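Local coordinates for protein probable transcriptional regulator (Pseudomonas aeruginosa, PDB 2ESN) that probably regulates transcription as a LysR-type regulator, with an N-terminal helix-turn-helix domain for DNA and a periplasmic-binding-protein-like domain for an effector, at residues R101-A106 and R150-L155; L141-L146 and E166-H171; V179-R184 and A264-Y269. All coordinates share one frame; numbering follows the deposited sequence.

Overall arrangement
All three contacts lie in the LysR substrate-binding domain. Contacts 1 and 2 are close neighbours, with centres about 11 Å apart, and they touch where Ile151 meets Ala145 and Leu146. Contact 3 is remote, its centre about 33 Å from that of contact 1 and about 35 Å from that of contact 2. Strand 168-183 joins contacts 2 and 3, whose segments lie near its two ends. Contact 1 is a central, mostly buried parallel strand pair, with a salt bridge and packed phenylalanines. Contact 2 is smaller, partly exposed and purely apolar across its segments. Contact 3 is a peripheral antiparallel pair, with buried valines but an exposed Arg184.

Contact 1 (R101-A106 and R150-L155); sequences RTFVFA and RIDFAL
Two parallel strands of the alpha/beta sheet in the LysR substrate-binding domain meet here, in the periplasmic-binding-protein type of fold. Phe105 pairs with Phe153 and Ala106 with Ala154. Strand 102-106 leads to strand 153-155 through intervening helices and a further strand. Three backbone bonds form the ladder: Phe153 N to Val104 O, Ala106 N to Phe153 O, and Leu155 N to Ala106 O. Phe153 N to Val104 O is the longest, at 3.2 Å.

Asp152 extends the pairing just ahead of strand 153-155. Asp152 OD2 accepts from Val104 N at 2.9 Å, with the lone pair that faces away from OD1. Its own N makes a weak bond to Val104 O. Asp152 OD1 forms a salt bridge with Arg101 NH2 at 3.1 Å and a hydrogen bond with His294 NE2. The carboxylate is thus held through both oxygens. It meets the edge of the guanidinium, with the two planes 65° apart. The Arg101 chain bends at chi3 (-82°), and its NE lies over one face of the Phe103 ring.

Phe105 and Phe153 point the same way, side by side. Their planes are 26° apart, but the rings are slid and barely overlap. Phe153 CD1 sits over the rim of one Phe105 face. Leu282 of strand 278-285 touches both side chains, and His294 stacks on the Phe153 ring. On the other face of the sheet, Ala106 CB meets Ala154 CB at 3.9 Å. At the edge of the Phe105 ring, Phe105 CD1 touches Leu155 CD2 at 3.8 Å.

Contact 2 (L141-L146 and E166-H171); sequences LSVEAL and EGIQAH
Val143 and Ile168 have the nearest CA atoms of the two segments, 6.9 Å apart, where the first turn of helix 143-148 faces the start of strand 168-183. No hydrogen bond crosses the gap. The helix start is set within its own segment. Ser142 is the N-cap, and Ser142 OG accepts a weak bond from Ala145 N at 3.3 Å. Ser142 O also accepts from Ala145 N and Leu146 N.

Ile168 supplies most of the strand side of the contact. Its CG1 lies anti to the carbonyl carbon (chi1 -59°). Its chi2 (-30°) is well off staggered, toward eclipsed, and turns CD1 against both Val143 and Leu146. Ile168 CD1 touches Val143 CG2 at 3.7 Å and Leu146 CD1 at 3.8 Å. The Leu146 side chain crosses Ile168 at about a right angle. Leu141 approaches differently. It slides past Ile168 in the opposite direction, and Leu141 CD2 reaches Ile168 CG1 at 3.6 Å. The same methyl also approaches Ile168 CG2. Val143 CG2 has a second neighbour, Glu166 O, at 3.9 Å.

His285 of strand 278-285 touches both Val143 and Leu146. Ile151, just ahead of strand 153-157, packs against Leu146. Strand 168-183 pairs antiparallel with strand 278-285 through backbone bonds of Gln169 with Ser284 and His171 with Leu282. The contact sets the start of helix 143-148 against the first residues of strand 168-183, beside strand 278-285.

Contact 3 (V179-R184 and A264-Y269); sequences VVVARR and AGLALY
Val181 and Leu266 pack on the buried side of an antiparallel strand pair, and Arg184 lies along its exposed end. Strands 179-183 and 266-269 run at 153° to each other. Val180 with Tyr269 and Ala182 with Ala267 are hydrogen-bonded pairs. Val181 with Leu268 and Arg183 with Leu266 are non-hydrogen-bonded pairs. Of the four ladder bonds, Tyr269 N to Val180 O is the shortest, at 2.8 Å.

The tight part is aliphatic. Val181 CG1, turned anti to the backbone N (chi1 164°), fits against both methyls of Leu266 and lies 3.8 Å from Leu266 CD1. Leu240 of helix 236-244 touches both residues. Val179 CG2 meets Leu268 CG at 4.1 Å. Val179 also makes a backbone contact, with its CB 3.4 Å from Tyr269 O.

On the opposite face of the sheet, Ala182 CB only loosely touches the edge of the Tyr269 ring, 4.4 Å from Tyr269 CE2. Loop residues Leu189, Ala192 and Pro193 cover this tyrosine.

The loose part is the end formed by Arg183, Arg184 and Gly265. At its border, Tyr269 OH is 2.7 Å from a water in the plane of the ring, which also lies within hydrogen-bonding distance of Arg183 O. Arg184 is exposed, but Arg184 N still bonds Gly265 O at 2.9 Å. The donor sits 36° out of the carbonyl plane. The side chain leads back along the partner segment and bends at chi3. One guanidinium face then lies over Leu266 N and the Gly265 carbonyl carbon. Arg184 NH2 is 3.0 Å from Leu266 O and makes a weak bond to Ala261 O.

Arg183 packs on Asn121 of the second subunit. Gly265, with positive phi, ends helix 254-264 in a Schellman motif. The chain passes directly from there into strand 266-269, a helix-to-strand passage as found in alpha/beta domains.

Contact 1 (R101-A106 and R150-L155)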
# COMPACT_ATOMS: atom_id res chain seq x y z
N ARG C 101 7.65 7.35 -26.95
CA ARG C 101 7.40 7.34 -25.53
C ARG C 101 6.11 8.03 -25.07
O ARG C 101 5.49 8.82 -25.82
CB ARG C 101 8.60 7.78 -24.72
CG ARG C 101 8.98 9.15 -24.80
CD ARG C 101 10.12 9.30 -23.84
NE ARG C 101 9.59 9.46 -22.49
CZ ARG C 101 10.21 9.09 -21.39
NH1 ARG C 101 11.40 8.49 -21.46
NH2 ARG C 101 9.60 9.30 -20.22
N THR C 102 5.70 7.64 -23.86
CA THR C 102 4.53 8.16 -23.18
C THR C 102 5.10 8.95 -22.03
O THR C 102 5.91 8.43 -21.27
CB THR C 102 3.64 7.01 -22.72
OG1 THR C 102 3.25 6.24 -23.85
CG2 THR C 102 2.33 7.46 -22.01
N PHE C 103 4.77 10.24 -21.99
CA PHE C 103 4.97 11.11 -20.85
C PHE C 103 3.77 11.05 -19.91
O PHE C 103 2.61 11.12 -20.36
CB PHE C 103 5.28 12.54 -21.30
CG PHE C 103 6.57 12.65 -22.03
CD1 PHE C 103 6.66 12.34 -23.39
CD2 PHE C 103 7.71 13.03 -21.35
CE1 PHE C 103 7.85 12.38 -24.08
CE2 PHE C 103 8.91 13.11 -21.99
CZ PHE C 103 9.00 12.83 -23.38
N VAL C 104 4.05 10.89 -18.61
CA VAL C 104 2.98 10.72 -17.59
C VAL C 104 2.98 11.96 -16.72
O VAL C 104 4.02 12.33 -16.18
CB VAL C 104 3.13 9.44 -16.72
CG1 VAL C 104 1.97 9.32 -15.64
CG2 VAL C 104 3.21 8.18 -17.59
N PHE C 105 1.85 12.66 -16.70
CA PHE C 105 1.73 13.88 -15.93
C PHE C 105 0.64 13.67 -14.88
O PHE C 105 -0.34 13.01 -15.14
CB PHE C 105 1.28 15.09 -16.80
CG PHE C 105 2.32 15.63 -17.75
CD1 PHE C 105 2.87 16.87 -17.53
CD2 PHE C 105 2.66 14.94 -18.91
CE1 PHE C 105 3.82 17.43 -18.43
CE2 PHE C 105 3.57 15.52 -19.87
CZ PHE C 105 4.16 16.75 -19.59
N ALA C 106 0.85 14.27 -13.70
CA ALA C 106 -0.09 14.33 -12.60
C ALA C 106 -0.71 15.64 -12.84
O ALA C 106 -0.02 16.62 -13.11
CB ALA C 106 0.63 14.39 -11.28
N ARG C 150 7.56 6.88 -11.94
CA ARG C 150 6.19 6.40 -12.26
C ARG C 150 5.38 7.55 -12.90
O ARG C 150 4.46 7.31 -13.67
CB ARG C 150 5.45 5.95 -10.99
CG ARG C 150 4.62 4.63 -11.05
CD ARG C 150 4.01 4.37 -9.64
NE ARG C 150 4.78 5.16 -8.66
CZ ARG C 150 5.33 4.71 -7.52
NH1 ARG C 150 6.04 5.56 -6.76
NH2 ARG C 150 5.16 3.44 -7.14
N ILE C 151 5.76 8.77 -12.54
CA ILE C 151 5.22 10.00 -13.08
C ILE C 151 6.46 10.83 -13.48
O ILE C 151 7.38 11.03 -12.68
CB ILE C 151 4.40 10.75 -11.99
CG1 ILE C 151 3.01 10.14 -11.82
CG2 ILE C 151 4.27 12.21 -12.26
CD1 ILE C 151 2.33 10.53 -10.45
N ASP C 152 6.46 11.30 -14.72
CA ASP C 152 7.51 12.15 -15.25
C ASP C 152 7.40 13.54 -14.66
O ASP C 152 8.38 14.12 -14.25
CB ASP C 152 7.45 12.18 -16.81
CG ASP C 152 7.67 10.79 -17.44
OD1 ASP C 152 8.80 10.30 -17.42
OD2 ASP C 152 6.74 10.15 -17.96
N PHE C 153 6.18 14.07 -14.60
CA PHE C 153 5.97 15.47 -14.25
C PHE C 153 4.66 15.69 -13.48
O PHE C 153 3.75 14.89 -13.56
CB PHE C 153 5.84 16.32 -15.53
CG PHE C 153 7.06 16.37 -16.39
CD1 PHE C 153 7.14 15.59 -17.53
CD2 PHE C 153 8.10 17.23 -16.08
CE1 PHE C 153 8.26 15.65 -18.37
CE2 PHE C 153 9.27 17.26 -16.88
CZ PHE C 153 9.34 16.51 -18.04
N ALA C 154 4.55 16.83 -12.81
CA ALA C 154 3.31 17.19 -12.15
C ALA C 154 3.02 18.62 -12.51
O ALA C 154 3.93 19.38 -12.81
CB ALA C 154 3.43 17.01 -10.63
N LEU C 155 1.73 18.97 -12.53
CA LEU C 155 1.32 20.33 -12.91
C LEU C 155 0.56 20.97 -11.75
O LEU C 155 -0.15 20.28 -11.03
CB LEU C 155 0.36 20.27 -14.13
CG LEU C 155 0.83 19.54 -15.39
CD1 LEU C 155 -0.25 19.56 -16.50
CD2 LEU C 155 2.12 20.21 -15.92

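Contact 2 (L141-L146 and E166-H171)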
# COMPACT_ATOMS: atom_id res chain seq x y z
N LEU C 141 1.79 17.24 -5.48
CA LEU C 141 3.23 17.06 -5.58
C LEU C 141 3.65 15.88 -4.70
O LEU C 141 3.83 16.03 -3.52
CB LEU C 141 3.89 18.34 -5.10
CG LEU C 141 5.17 18.79 -5.77
CD1 LEU C 141 5.53 20.16 -5.28
CD2 LEU C 141 6.28 17.78 -5.44
N SER C 142 3.74 14.70 -5.30
CA SER C 142 4.20 13.50 -4.61
C SER C 142 5.64 13.20 -5.10
O SER C 142 5.83 12.53 -6.15
CB SER C 142 3.22 12.34 -4.83
OG SER C 142 3.86 11.07 -4.76
N VAL C 143 6.63 13.72 -4.38
CA VAL C 143 8.07 13.53 -4.66
C VAL C 143 8.43 12.06 -4.84
O VAL C 143 9.31 11.71 -5.63
CB VAL C 143 8.98 14.21 -3.57
CG1 VAL C 143 8.52 13.82 -2.15
CG2 VAL C 143 10.47 13.88 -3.77
N GLU C 144 7.70 11.21 -4.10
CA GLU C 144 7.80 9.75 -4.22
C GLU C 144 7.60 9.30 -5.70
O GLU C 144 8.45 8.59 -6.28
CB GLU C 144 6.78 9.05 -3.27
CG GLU C 144 6.28 9.87 -2.02
CD GLU C 144 5.05 9.23 -1.28
OE1 GLU C 144 4.72 8.04 -1.57
OE2 GLU C 144 4.42 9.91 -0.41
N ALA C 145 6.49 9.76 -6.31
CA ALA C 145 6.09 9.25 -7.62
C ALA C 145 7.03 9.76 -8.72
O ALA C 145 7.36 9.05 -9.69
CB ALA C 145 4.63 9.59 -7.89
N LEU C 146 7.46 11.00 -8.53
CA LEU C 146 8.44 11.64 -9.38
C LEU C 146 9.80 10.88 -9.38
O LEU C 146 10.31 10.50 -10.43
CB LEU C 146 8.60 13.14 -9.00
CG LEU C 146 7.34 14.04 -9.14
CD1 LEU C 146 7.59 15.48 -8.70
CD2 LEU C 146 6.77 14.03 -10.60
N GLU C 166 12.48 18.78 -1.32
CA GLU C 166 13.87 18.50 -1.71
C GLU C 166 13.91 17.51 -2.84
O GLU C 166 13.21 16.48 -2.81
CB GLU C 166 14.72 17.98 -0.54
CG GLU C 166 16.15 18.55 -0.60
CD GLU C 166 17.20 17.65 0.06
OE1 GLU C 166 18.16 17.24 -0.66
OE2 GLU C 166 17.07 17.37 1.28
N GLY C 167 14.74 17.80 -3.83
CA GLY C 167 14.72 17.01 -5.04
C GLY C 167 13.69 17.44 -6.09
O GLY C 167 13.74 16.96 -7.22
N ILE C 168 12.78 18.34 -5.73
CA ILE C 168 11.83 18.89 -6.71
C ILE C 168 12.31 20.20 -7.32
O ILE C 168 12.64 21.15 -6.60
CB ILE C 168 10.42 19.11 -6.12
CG1 ILE C 168 9.83 17.79 -5.60
CG2 ILE C 168 9.48 19.78 -7.14
CD1 ILE C 168 10.30 16.54 -6.33
N GLN C 169 12.35 20.25 -8.64
CA GLN C 169 12.49 21.50 -9.39
C GLN C 169 11.17 21.83 -10.16
O GLN C 169 10.39 20.93 -10.50
CB GLN C 169 13.67 21.39 -10.39
CG GLN C 169 13.48 20.28 -11.44
CD GLN C 169 14.71 19.99 -12.31
OE1 GLN C 169 15.77 20.64 -12.15
NE2 GLN C 169 14.59 18.99 -13.21
N ALA C 170 10.96 23.12 -10.45
CA ALA C 170 9.75 23.64 -11.05
C ALA C 170 10.10 24.62 -12.19
O ALA C 170 11.12 25.32 -12.12
CB ALA C 170 8.93 24.35 -10.01
N HIS C 171 9.27 24.64 -13.23
CA HIS C 171 9.44 25.60 -14.31
C HIS C 171 8.11 26.22 -14.63
O HIS C 171 7.11 25.51 -14.88
CB HIS C 171 10.05 24.93 -15.55
CG HIS C 171 11.51 24.59 -15.40
ND1 HIS C 171 11.95 23.37 -14.93
CD2 HIS C 171 12.62 25.33 -15.64
CE1 HIS C 171 13.28 23.36 -14.91
NE2 HIS C 171 13.71 24.54 -15.34

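Contact 3 (V179-R184 and A264-Y269)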
# COMPACT_ATOMS: atom_id res chain seq x y z
N VAL C 179 -10.90 35.34 -11.39
CA VAL C 179 -12.00 36.24 -11.51
C VAL C 179 -13.21 35.58 -10.83
O VAL C 179 -13.13 34.43 -10.51
CB VAL C 179 -12.31 36.60 -13.00
CG1 VAL C 179 -11.19 37.42 -13.61
CG2 VAL C 179 -12.65 35.33 -13.87
N VAL C 180 -14.26 36.37 -10.58
CA VAL C 180 -15.53 35.96 -9.99
C VAL C 180 -16.46 35.82 -11.19
O VAL C 180 -16.53 36.72 -12.03
CB VAL C 180 -16.07 37.01 -8.98
CG1 VAL C 180 -17.47 36.61 -8.46
CG2 VAL C 180 -15.11 37.10 -7.79
N VAL C 181 -17.13 34.68 -11.23
CA VAL C 181 -18.00 34.28 -12.26
C VAL C 181 -19.38 34.12 -11.66
O VAL C 181 -19.49 33.61 -10.55
CB VAL C 181 -17.48 32.87 -12.77
CG1 VAL C 181 -18.50 32.18 -13.56
CG2 VAL C 181 -16.09 33.02 -13.50
N ALA C 182 -20.42 34.61 -12.35
CA ALA C 182 -21.83 34.37 -12.01
C ALA C 182 -22.55 34.05 -13.27
O ALA C 182 -22.04 34.37 -14.33
CB ALA C 182 -22.45 35.60 -11.42
N ARG C 183 -23.74 33.45 -13.17
CA ARG C 183 -24.61 33.38 -14.34
C ARG C 183 -24.75 34.80 -14.92
O ARG C 183 -24.66 35.84 -14.19
CB ARG C 183 -25.97 32.77 -14.00
CG ARG C 183 -26.85 33.56 -12.98
CD ARG C 183 -28.28 33.40 -13.41
NE ARG C 183 -28.73 32.05 -13.30
CZ ARG C 183 -29.28 31.26 -14.22
NH1 ARG C 183 -29.62 30.05 -13.82
NH2 ARG C 183 -29.49 31.63 -15.47
N ARG C 184 -24.90 34.87 -16.24
CA ARG C 184 -24.94 36.13 -16.94
C ARG C 184 -26.03 37.07 -16.39
O ARG C 184 -25.81 38.26 -16.21
CB ARG C 184 -25.22 35.91 -18.43
CG ARG C 184 -25.00 37.26 -19.21
CD ARG C 184 -24.94 37.05 -20.71
NE ARG C 184 -23.60 36.54 -21.03
CZ ARG C 184 -23.31 35.39 -21.62
NH1 ARG C 184 -24.28 34.56 -22.06
NH2 ARG C 184 -22.01 35.09 -21.77
N ALA C 264 -21.47 28.35 -21.04
CA ALA C 264 -22.22 28.14 -19.77
C ALA C 264 -23.11 29.35 -19.43
O ALA C 264 -23.79 29.33 -18.40
CB ALA C 264 -21.28 27.84 -18.63
N GLY C 265 -23.09 30.40 -20.25
CA GLY C 265 -23.90 31.64 -19.97
C GLY C 265 -23.34 32.42 -18.77
O GLY C 265 -24.05 32.58 -17.74
N LEU C 266 -22.11 32.93 -18.85
CA LEU C 266 -21.50 33.58 -17.65
C LEU C 266 -21.18 35.00 -17.85
O LEU C 266 -20.90 35.37 -18.97
CB LEU C 266 -20.14 32.91 -17.31
CG LEU C 266 -20.19 31.38 -17.23
CD1 LEU C 266 -18.72 30.75 -17.05
CD2 LEU C 266 -21.18 30.93 -16.15
N ALA C 267 -21.14 35.76 -16.74
CA ALA C 267 -20.45 37.03 -16.59
C ALA C 267 -19.15 36.88 -15.75
O ALA C 267 -19.09 36.11 -14.77
CB ALA C 267 -21.38 38.00 -15.92
N LEU C 268 -18.12 37.60 -16.12
CA LEU C 268 -16.85 37.54 -15.44
C LEU C 268 -16.62 38.92 -14.88
O LEU C 268 -16.81 39.90 -15.62
CB LEU C 268 -15.72 37.25 -16.44
CG LEU C 268 -15.44 35.79 -16.85
CD1 LEU C 268 -16.67 35.11 -17.41
CD2 LEU C 268 -14.26 35.72 -17.90
N TYR C 269 -16.21 38.98 -13.61
CA TYR C 269 -16.00 40.24 -12.88
C TYR C 269 -14.68 40.20 -12.14
O TYR C 269 -14.22 39.14 -11.72
CB TYR C 269 -17.03 40.39 -11.79
CG TYR C 269 -18.44 40.44 -12.30
CD1 TYR C 269 -18.88 41.53 -13.08
CD2 TYR C 269 -19.30 39.39 -12.07
CE1 TYR C 269 -20.20 41.56 -13.54
CE2 TYR C 269 -20.58 39.40 -12.53
CZ TYR C 269 -21.04 40.48 -13.26
OH TYR C 269 -22.37 40.50 -13.70
O HOH W 1 -24.17 38.53 -13.41